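Local coordinates for protein dihydroorotase (Saccharomyces cerevisiae S288C, PDB 6L0A) that catalyses the zinc-dependent interconversion of N-carbamoyl-L-aspartate and dihydroorotate, the third step of de novo pyrimidine biosynthesis, at residues 11-16 with 310-315; 60-63 with 69-72. All coordinates share one frame; numbering follows the deposited sequence.

In the fold
From the N terminus the chain first lays down residues 11-16, on the opening strand of the parallel barrel sheet. It then runs through helix 20-32 and strand 37-40 into helix 51-64, where a short return to strand 69-71 closes interaction 2 within one beta-alpha-beta unit. Nearly 300 residues after the first strand, residues 310-315 at the end of helix 300-312 come back to it and close interaction 1. The smaller loop therefore lies wholly within the larger, and the two do not cross. Both reach the same sheet, and they meet physically at Leu71, whose CD1 packs 4.1 Å from Met13 CE and equally far from Val314 CG2.

Interaction 1 (11-16 with 310-315); sequences CDMHVH and SFYEVK. With ZN (zinc ion), chain K; LMR ((2S)-2-hydroxybutanedioic acid), chain M.
Met13 and Tyr312 lie flank to flank, their side chains running antiparallel. The terminal methyl of Met13, CE, comes to 3.7 Å from Tyr312 CD1, while SD stands 4.5 Å from the ring centroid in an oblique Met-aromatic contact. The chain bends at chi2 (-43°), which keeps CB, CG, SD and CE all beside the ring; an unbranched, polarisable methionine suits such a surface. With Met13 cut back to an alanine, the flank of the Tyr312 ring would probably lose its sulfur and methyl partners, and a gap would be likely to open beside Val314, whose CG2 also meets CE. One water bridges the two segments, donating to the Met13 carbonyl O and accepting from Tyr312 OH at 2.6 Å; the hydroxyl is also hydrogen-bonded to Asn135.

Met13 sits where the chain turns a corner in strand 11-15, the first strand of the barrel, whose C-terminal end carries the His-X-His motif (His14 and His16) of the metallo-dependent hydrolases. His14 and His16 both give NE2 to one zinc, with His16 NE2 at 2.2 Å, and Asp258 is another ligand. Malate O1A is a longer ligand, 2.5 Å from the zinc, and malate O4B lies over one face of the His16 imidazole. Behind this first shell, Glu179 holds His14 ND1. Asp12 OD1 accepts from His14 N at 3.2 Å, an Asx turn in which the donor comes from above the carboxylate plane, while Ser257 and Gln280 hold Asp12 OD2. In the other segment, behind Tyr312, Glu313 with positive phi is the C-prime residue of a Schellman motif that ends helix 300-312, and a salt bridge joins it to Lys175.

Interaction 2 (60-63 with 69-72); sequences TLQK and TFLM
The carbonyl oxygen of Leu61 is the polar atom nearest the Phe70 ring, with Leu61 O 3.4 Å from Phe70 CE2 and 3.7 Å from Phe70 CZ. These are van der Waals contacts with ring carbons. The methylene of Leu61 sits above one face of the ring in a CH-pi contact: CB is 3.7 Å from the Phe70 centroid, only 14° off the ring normal. Further out on the same side chain, Leu61 CD1 extends the cover over the same face toward the CD1-CE1 edge, 3.7 Å from Phe70 CD1. A branched leucine can thus use CB and one methyl together to cover a flat aromatic surface.

Gln62 approaches differently. Its chain turns at chi2 (-73°) and brings CD to the ring edge, near the ring plane and 3.7 Å from Phe70 CD2. The amide plane stands almost upright to the ring, 87° apart. Glutamine suits this partly exposed rim because its methylenes and the flat amide can lie against the ring edge. Met72 adds a looser touch on the leucine itself, its CE 4.5 Å from Leu61 CD1.

Strand 69-71 directs Phe70 toward the helix, whereas Thr69 points away from it and its OG1 bonds to Ala320 N. The packing joins the helix to the second strand of a beta-alpha-beta unit, the repeating element of a TIM barrel. Ile40 of strand 37-40, the first strand of that unit, touches both Leu61 and Phe70. Helix 20-32 packs on the same pair, with Thr27 against both of these side chains, Cys23 against Leu61 and Ile30 against Phe70.

Interaction 1 (11-16 with 310-315)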
ATOM      1  N   CYS C  11      -7.794  -9.576  28.264  1.00 15.21           N
ATOM      2  CA  CYS C  11      -6.915  -8.415  28.202  1.00 12.57           C
ATOM      3  C   CYS C  11      -6.564  -8.074  26.756  1.00 12.38           C
ATOM      4  O   CYS C  11      -6.314  -8.954  25.927  1.00 16.04           O
ATOM      5  CB  CYS C  11      -5.626  -8.619  28.991  1.00 16.96           C
ATOM      6  SG  CYS C  11      -4.767 -10.153  28.722  1.00 27.84           S
ATOM      7  N   ASP C  12      -6.535  -6.778  26.482  1.00 12.67           N
ATOM      8  CA  ASP C  12      -6.017  -6.223  25.232  1.00 11.95           C
ATOM      9  C   ASP C  12      -4.808  -5.386  25.628  1.00 10.75           C
ATOM     10  O   ASP C  12      -4.947  -4.310  26.223  1.00 11.84           O
ATOM     11  CB  ASP C  12      -7.089  -5.401  24.519  1.00 12.59           C
ATOM     12  CG  ASP C  12      -6.567  -4.702  23.281  1.00 13.84           C
ATOM     13  OD1 ASP C  12      -5.365  -4.841  22.961  1.00 15.48           O
ATOM     14  OD2 ASP C  12      -7.375  -4.011  22.635  1.00 17.71           O
ATOM     15  N   MET C  13      -3.621  -5.890  25.332  1.00 11.32           N
ATOM     16  CA  MET C  13      -2.417  -5.249  25.839  1.00 11.40           C
ATOM     17  C   MET C  13      -1.854  -4.195  24.885  1.00 11.74           C
ATOM     18  O   MET C  13      -0.647  -3.908  24.926  1.00 13.42           O
ATOM     19  CB  MET C  13      -1.382  -6.317  26.184  1.00 11.62           C
ATOM     20  CG  MET C  13      -1.823  -7.191  27.396  1.00 15.12           C
ATOM     21  SD  MET C  13      -2.544  -6.247  28.774  1.00 15.05           S
ATOM     22  CE  MET C  13      -2.389  -7.464  30.100  1.00 17.84           C
ATOM     23  N   HIS C  14      -2.700  -3.558  24.069  1.00 13.68           N
ATOM     24  CA  HIS C  14      -2.218  -2.498  23.172  1.00 10.78           C
ATOM     25  C   HIS C  14      -3.421  -1.681  22.678  1.00 11.37           C
ATOM     26  O   HIS C  14      -3.982  -1.982  21.628  1.00 14.86           O
ATOM     27  CB  HIS C  14      -1.445  -3.097  22.009  1.00 11.61           C
ATOM     28  CG  HIS C  14      -0.591  -2.106  21.280  1.00 12.80           C
ATOM     29  ND1 HIS C  14       0.718  -2.364  20.934  1.00 17.84           N
ATOM     30  CD2 HIS C  14      -0.856  -0.852  20.835  1.00 15.08           C
ATOM     31  CE1 HIS C  14       1.220  -1.316  20.304  1.00 15.95           C
ATOM     32  NE2 HIS C  14       0.285  -0.387  20.226  1.00 15.79           N
ATOM     33  N   VAL C  15      -3.778  -0.633  23.427  1.00 10.37           N
ATOM     34  CA  VAL C  15      -5.014   0.121  23.199  1.00 11.74           C
ATOM     35  C   VAL C  15      -4.696   1.600  23.035  1.00 10.76           C
ATOM     36  O   VAL C  15      -3.928   2.164  23.822  1.00 12.17           O
ATOM     37  CB  VAL C  15      -6.021  -0.079  24.356  1.00 11.50           C
ATOM     38  CG1 VAL C  15      -7.193   0.884  24.228  1.00 14.64           C
ATOM     39  CG2 VAL C  15      -6.533  -1.514  24.373  1.00 11.50           C
ATOM     40  N   HIS C  16      -5.307   2.237  22.029  1.00 11.95           N
ATOM     41  CA  HIS C  16      -5.319   3.690  21.892  1.00 10.32           C
ATOM     42  C   HIS C  16      -6.728   4.210  22.152  1.00 13.11           C
ATOM     43  O   HIS C  16      -7.676   3.796  21.471  1.00 14.12           O
ATOM     44  CB  HIS C  16      -4.867   4.117  20.485  1.00 13.87           C
ATOM     45  CG  HIS C  16      -3.449   3.754  20.161  1.00 12.68           C
ATOM     46  ND1 HIS C  16      -2.381   4.575  20.460  1.00 14.31           N
ATOM     47  CD2 HIS C  16      -2.925   2.654  19.568  1.00 14.73           C
ATOM     48  CE1 HIS C  16      -1.260   3.990  20.069  1.00 12.82           C
ATOM     49  NE2 HIS C  16      -1.562   2.822  19.524  1.00 15.42           N
ATOM     50  N   SER C 310      -0.482 -13.208  32.666  1.00 19.64           N
ATOM     51  CA  SER C 310       0.732 -13.784  33.239  1.00 20.46           C
ATOM     52  C   SER C 310       1.959 -12.906  32.973  1.00 22.35           C
ATOM     53  O   SER C 310       2.773 -12.673  33.876  1.00 21.74           O
ATOM     54  CB  SER C 310       0.943 -15.200  32.688  1.00 22.16           C
ATOM     55  OG  SER C 310       2.227 -15.707  33.023  1.00 26.68           O
ATOM     56  N   PHE C 311       2.110 -12.416  31.737  1.00 18.85           N
ATOM     57  CA  PHE C 311       3.295 -11.634  31.381  1.00 21.03           C
ATOM     58  C   PHE C 311       3.327 -10.300  32.116  1.00 17.87           C
ATOM     59  O   PHE C 311       4.388  -9.862  32.575  1.00 16.98           O
ATOM     60  CB  PHE C 311       3.331 -11.406  29.861  1.00 19.05           C
ATOM     61  CG  PHE C 311       4.619 -10.816  29.359  1.00 16.23           C
ATOM     62  CD1 PHE C 311       5.692 -11.627  29.053  1.00 19.99           C
ATOM     63  CD2 PHE C 311       4.756  -9.449  29.196  1.00 17.82           C
ATOM     64  CE1 PHE C 311       6.894 -11.089  28.593  1.00 18.05           C
ATOM     65  CE2 PHE C 311       5.942  -8.911  28.741  1.00 17.05           C
ATOM     66  CZ  PHE C 311       7.013  -9.739  28.429  1.00 18.08           C
ATOM     67  N   TYR C 312       2.185  -9.624  32.210  1.00 16.22           N
ATOM     68  CA  TYR C 312       2.130  -8.352  32.908  1.00 17.29           C
ATOM     69  C   TYR C 312       1.943  -8.544  34.408  1.00 20.20           C
ATOM     70  O   TYR C 312       1.908  -7.552  35.146  1.00 19.97           O
ATOM     71  CB  TYR C 312       1.001  -7.482  32.349  1.00 16.70           C
ATOM     72  CG  TYR C 312       1.392  -6.698  31.106  1.00 17.34           C
ATOM     73  CD1 TYR C 312       1.273  -7.255  29.834  1.00 17.29           C
ATOM     74  CD2 TYR C 312       1.888  -5.402  31.212  1.00 19.52           C
ATOM     75  CE1 TYR C 312       1.642  -6.523  28.694  1.00 15.75           C
ATOM     76  CE2 TYR C 312       2.245  -4.670  30.095  1.00 16.77           C
ATOM     77  CZ  TYR C 312       2.127  -5.234  28.841  1.00 19.21           C
ATOM     78  OH  TYR C 312       2.499  -4.492  27.739  1.00 17.82           O
ATOM     79  N   GLU C 313       1.813  -9.796  34.844  1.00 17.38           N
ATOM     80  CA  GLU C 313       1.644 -10.163  36.253  1.00 23.17           C
ATOM     81  C   GLU C 313       0.515  -9.361  36.894  1.00 26.21           C
ATOM     82  O   GLU C 313       0.684  -8.699  37.920  1.00 25.01           O
ATOM     83  CB  GLU C 313       2.961 -10.014  37.018  1.00 25.99           C
ATOM     84  CG  GLU C 313       4.052 -10.888  36.401  1.00 23.98           C
ATOM     85  CD  GLU C 313       5.431 -10.709  37.043  1.00 37.86           C
ATOM     86  OE1 GLU C 313       5.564 -11.005  38.246  1.00 46.33           O
ATOM     87  OE2 GLU C 313       6.353 -10.269  36.338  1.00 35.97           O
ATOM     88  N   VAL C 314      -0.652  -9.423  36.255  1.00 20.68           N
ATOM     89  CA  VAL C 314      -1.853  -8.746  36.729  1.00 22.09           C
ATOM     90  C   VAL C 314      -2.415  -9.534  37.902  1.00 27.01           C
ATOM     91  O   VAL C 314      -2.601 -10.752  37.809  1.00 24.30           O
ATOM     92  CB  VAL C 314      -2.889  -8.629  35.602  1.00 24.04           C
ATOM     93  CG1 VAL C 314      -4.101  -7.822  36.060  1.00 22.52           C
ATOM     94  CG2 VAL C 314      -2.261  -7.991  34.357  1.00 19.78           C
ATOM     95  N   LYS C 315      -2.686  -8.846  39.002  1.00 29.15           N
ATOM     96  CA  LYS C 315      -3.195  -9.469  40.214  1.00 30.33           C
ATOM     97  C   LYS C 315      -4.672  -9.145  40.388  1.00 30.81           C
ATOM     98  O   LYS C 315      -5.156  -8.098  39.947  1.00 25.07           O
ATOM     99  CB  LYS C 315      -2.414  -8.990  41.444  1.00 28.38           C
ATOM    100  CG  LYS C 315      -0.906  -9.097  41.318  1.00 28.11           C
ATOM    101  CD  LYS C 315      -0.460 -10.534  41.071  1.00 32.06           C
ATOM    102  CE  LYS C 315       1.064 -10.654  41.068  1.00 35.88           C
ATOM    103  NZ  LYS C 315       1.534 -12.035  40.743  1.00 37.82           N
TER
HETATM  104 ZN    ZN K 401      -0.268   1.207  18.890  1.00 50.54          ZN
HETATM  105  C1  LMR M 403       0.548   2.624  15.601  1.00 29.84           C
HETATM  106  O1A LMR M 403       0.427   1.753  16.504  1.00 25.15           O
HETATM  107  O1B LMR M 403       1.533   2.513  14.843  1.00 19.55           O
HETATM  108  C2  LMR M 403      -0.445   3.796  15.416  1.00 23.39           C
HETATM  109  O2  LMR M 403      -1.143   3.823  14.186  1.00 22.49           O
HETATM  110  C3  LMR M 403      -1.572   3.679  16.386  1.00 30.64           C
HETATM  111  C4  LMR M 403      -2.022   5.120  16.437  1.00 17.56           C
HETATM  112  O4A LMR M 403      -2.571   5.706  15.441  1.00 14.00           O
HETATM  113  O4B LMR M 403      -1.786   5.666  17.523  1.00 17.06           O
HETATM  114  O   HOH W   1       1.699  -5.191  25.360  1.00 16.16           O

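Interaction 2 (60-63 with 69-72)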
ATOM      1  N   THR C  60      -9.200  10.036  34.187  1.00 24.18           N
ATOM      2  CA  THR C  60     -10.185  10.331  33.154  1.00 22.43           C
ATOM      3  C   THR C  60     -10.772   9.053  32.587  1.00 22.95           C
ATOM      4  O   THR C  60     -11.994   8.930  32.428  1.00 21.86           O
ATOM      5  CB  THR C  60      -9.542  11.169  32.042  1.00 26.58           C
ATOM      6  OG1 THR C  60      -9.155  12.436  32.575  1.00 27.78           O
ATOM      7  CG2 THR C  60     -10.522  11.383  30.875  1.00 23.50           C
ATOM      8  N   LEU C  61      -9.910   8.080  32.288  1.00 19.55           N
ATOM      9  CA  LEU C  61     -10.380   6.832  31.705  1.00 19.69           C
ATOM     10  C   LEU C  61     -11.249   6.058  32.688  1.00 21.49           C
ATOM     11  O   LEU C  61     -12.278   5.491  32.299  1.00 19.82           O
ATOM     12  CB  LEU C  61      -9.194   5.975  31.257  1.00 20.58           C
ATOM     13  CG  LEU C  61      -8.172   6.567  30.285  1.00 19.18           C
ATOM     14  CD1 LEU C  61      -7.282   5.443  29.741  1.00 12.96           C
ATOM     15  CD2 LEU C  61      -8.874   7.290  29.154  1.00 17.56           C
ATOM     16  N   GLN C  62     -10.852   6.020  33.964  1.00 21.16           N
ATOM     17  CA  GLN C  62     -11.635   5.273  34.945  1.00 23.14           C
ATOM     18  C   GLN C  62     -13.023   5.866  35.126  1.00 23.09           C
ATOM     19  O   GLN C  62     -13.980   5.129  35.369  1.00 26.40           O
ATOM     20  CB  GLN C  62     -10.915   5.224  36.294  1.00 24.63           C
ATOM     21  CG  GLN C  62      -9.840   4.164  36.380  1.00 34.41           C
ATOM     22  CD  GLN C  62     -10.384   2.744  36.491  1.00 25.93           C
ATOM     23  OE1 GLN C  62     -11.481   2.412  35.998  1.00 29.19           O
ATOM     24  NE2 GLN C  62      -9.601   1.886  37.120  1.00 29.55           N
ATOM     25  N   LYS C  63     -13.152   7.190  35.007  1.00 23.16           N
ATOM     26  CA  LYS C  63     -14.468   7.815  35.077  1.00 24.32           C
ATOM     27  C   LYS C  63     -15.345   7.386  33.905  1.00 30.56           C
ATOM     28  O   LYS C  63     -16.541   7.118  34.080  1.00 25.62           O
ATOM     29  CB  LYS C  63     -14.320   9.334  35.117  1.00 29.32           C
ATOM     30  CG  LYS C  63     -15.590  10.093  35.464  1.00 32.88           C
ATOM     31  CD  LYS C  63     -15.305  11.586  35.584  1.00 40.69           C
ATOM     32  CE  LYS C  63     -16.375  12.299  36.406  1.00 40.52           C
ATOM     33  NZ  LYS C  63     -17.680  11.583  36.344  1.00 45.35           N
ATOM     34  N   THR C  69     -10.115  -2.249  33.676  1.00 15.40           N
ATOM     35  CA  THR C  69      -8.836  -2.194  34.375  1.00 16.73           C
ATOM     36  C   THR C  69      -7.798  -1.586  33.444  1.00 18.23           C
ATOM     37  O   THR C  69      -7.544  -2.130  32.368  1.00 16.84           O
ATOM     38  CB  THR C  69      -8.419  -3.594  34.810  1.00 17.88           C
ATOM     39  OG1 THR C  69      -9.377  -4.078  35.768  1.00 20.62           O
ATOM     40  CG2 THR C  69      -7.012  -3.583  35.411  1.00 17.33           C
ATOM     41  N   PHE C  70      -7.201  -0.469  33.856  1.00 15.42           N
ATOM     42  CA  PHE C  70      -6.317   0.320  33.002  1.00 15.26           C
ATOM     43  C   PHE C  70      -4.878   0.168  33.474  1.00 18.78           C
ATOM     44  O   PHE C  70      -4.565   0.496  34.621  1.00 19.66           O
ATOM     45  CB  PHE C  70      -6.716   1.792  33.024  1.00 14.43           C
ATOM     46  CG  PHE C  70      -7.992   2.076  32.304  1.00 15.61           C
ATOM     47  CD1 PHE C  70      -8.054   1.971  30.925  1.00 14.28           C
ATOM     48  CD2 PHE C  70      -9.141   2.422  33.003  1.00 20.05           C
ATOM     49  CE1 PHE C  70      -9.229   2.218  30.242  1.00 16.41           C
ATOM     50  CE2 PHE C  70     -10.337   2.665  32.327  1.00 17.77           C
ATOM     51  CZ  PHE C  70     -10.382   2.567  30.945  1.00 16.88           C
ATOM     52  N   LEU C  71      -4.012  -0.327  32.592  1.00 16.93           N
ATOM     53  CA  LEU C  71      -2.571  -0.363  32.814  1.00 14.67           C
ATOM     54  C   LEU C  71      -1.941   0.701  31.925  1.00 14.89           C
ATOM     55  O   LEU C  71      -2.250   0.764  30.734  1.00 13.38           O
ATOM     56  CB  LEU C  71      -2.001  -1.736  32.488  1.00 15.34           C
ATOM     57  CG  LEU C  71      -2.675  -2.947  33.142  1.00 18.70           C
ATOM     58  CD1 LEU C  71      -2.050  -4.246  32.621  1.00 19.15           C
ATOM     59  CD2 LEU C  71      -2.602  -2.855  34.673  1.00 22.00           C
ATOM     60  N   MET C  72      -1.075   1.528  32.498  1.00 13.91           N
ATOM     61  CA  MET C  72      -0.650   2.769  31.864  1.00 16.23           C
ATOM     62  C   MET C  72       0.817   2.693  31.452  1.00 17.08           C
ATOM     63  O   MET C  72       1.574   1.853  31.944  1.00 16.29           O
ATOM     64  CB  MET C  72      -0.863   3.954  32.805  1.00 16.50           C
ATOM     65  CG  MET C  72      -2.284   4.046  33.385  1.00 16.15           C
ATOM     66  SD  MET C  72      -3.589   4.247  32.138  1.00 16.57           S
ATOM     67  CE  MET C  72      -3.191   5.856  31.449  1.00 16.19           C
TER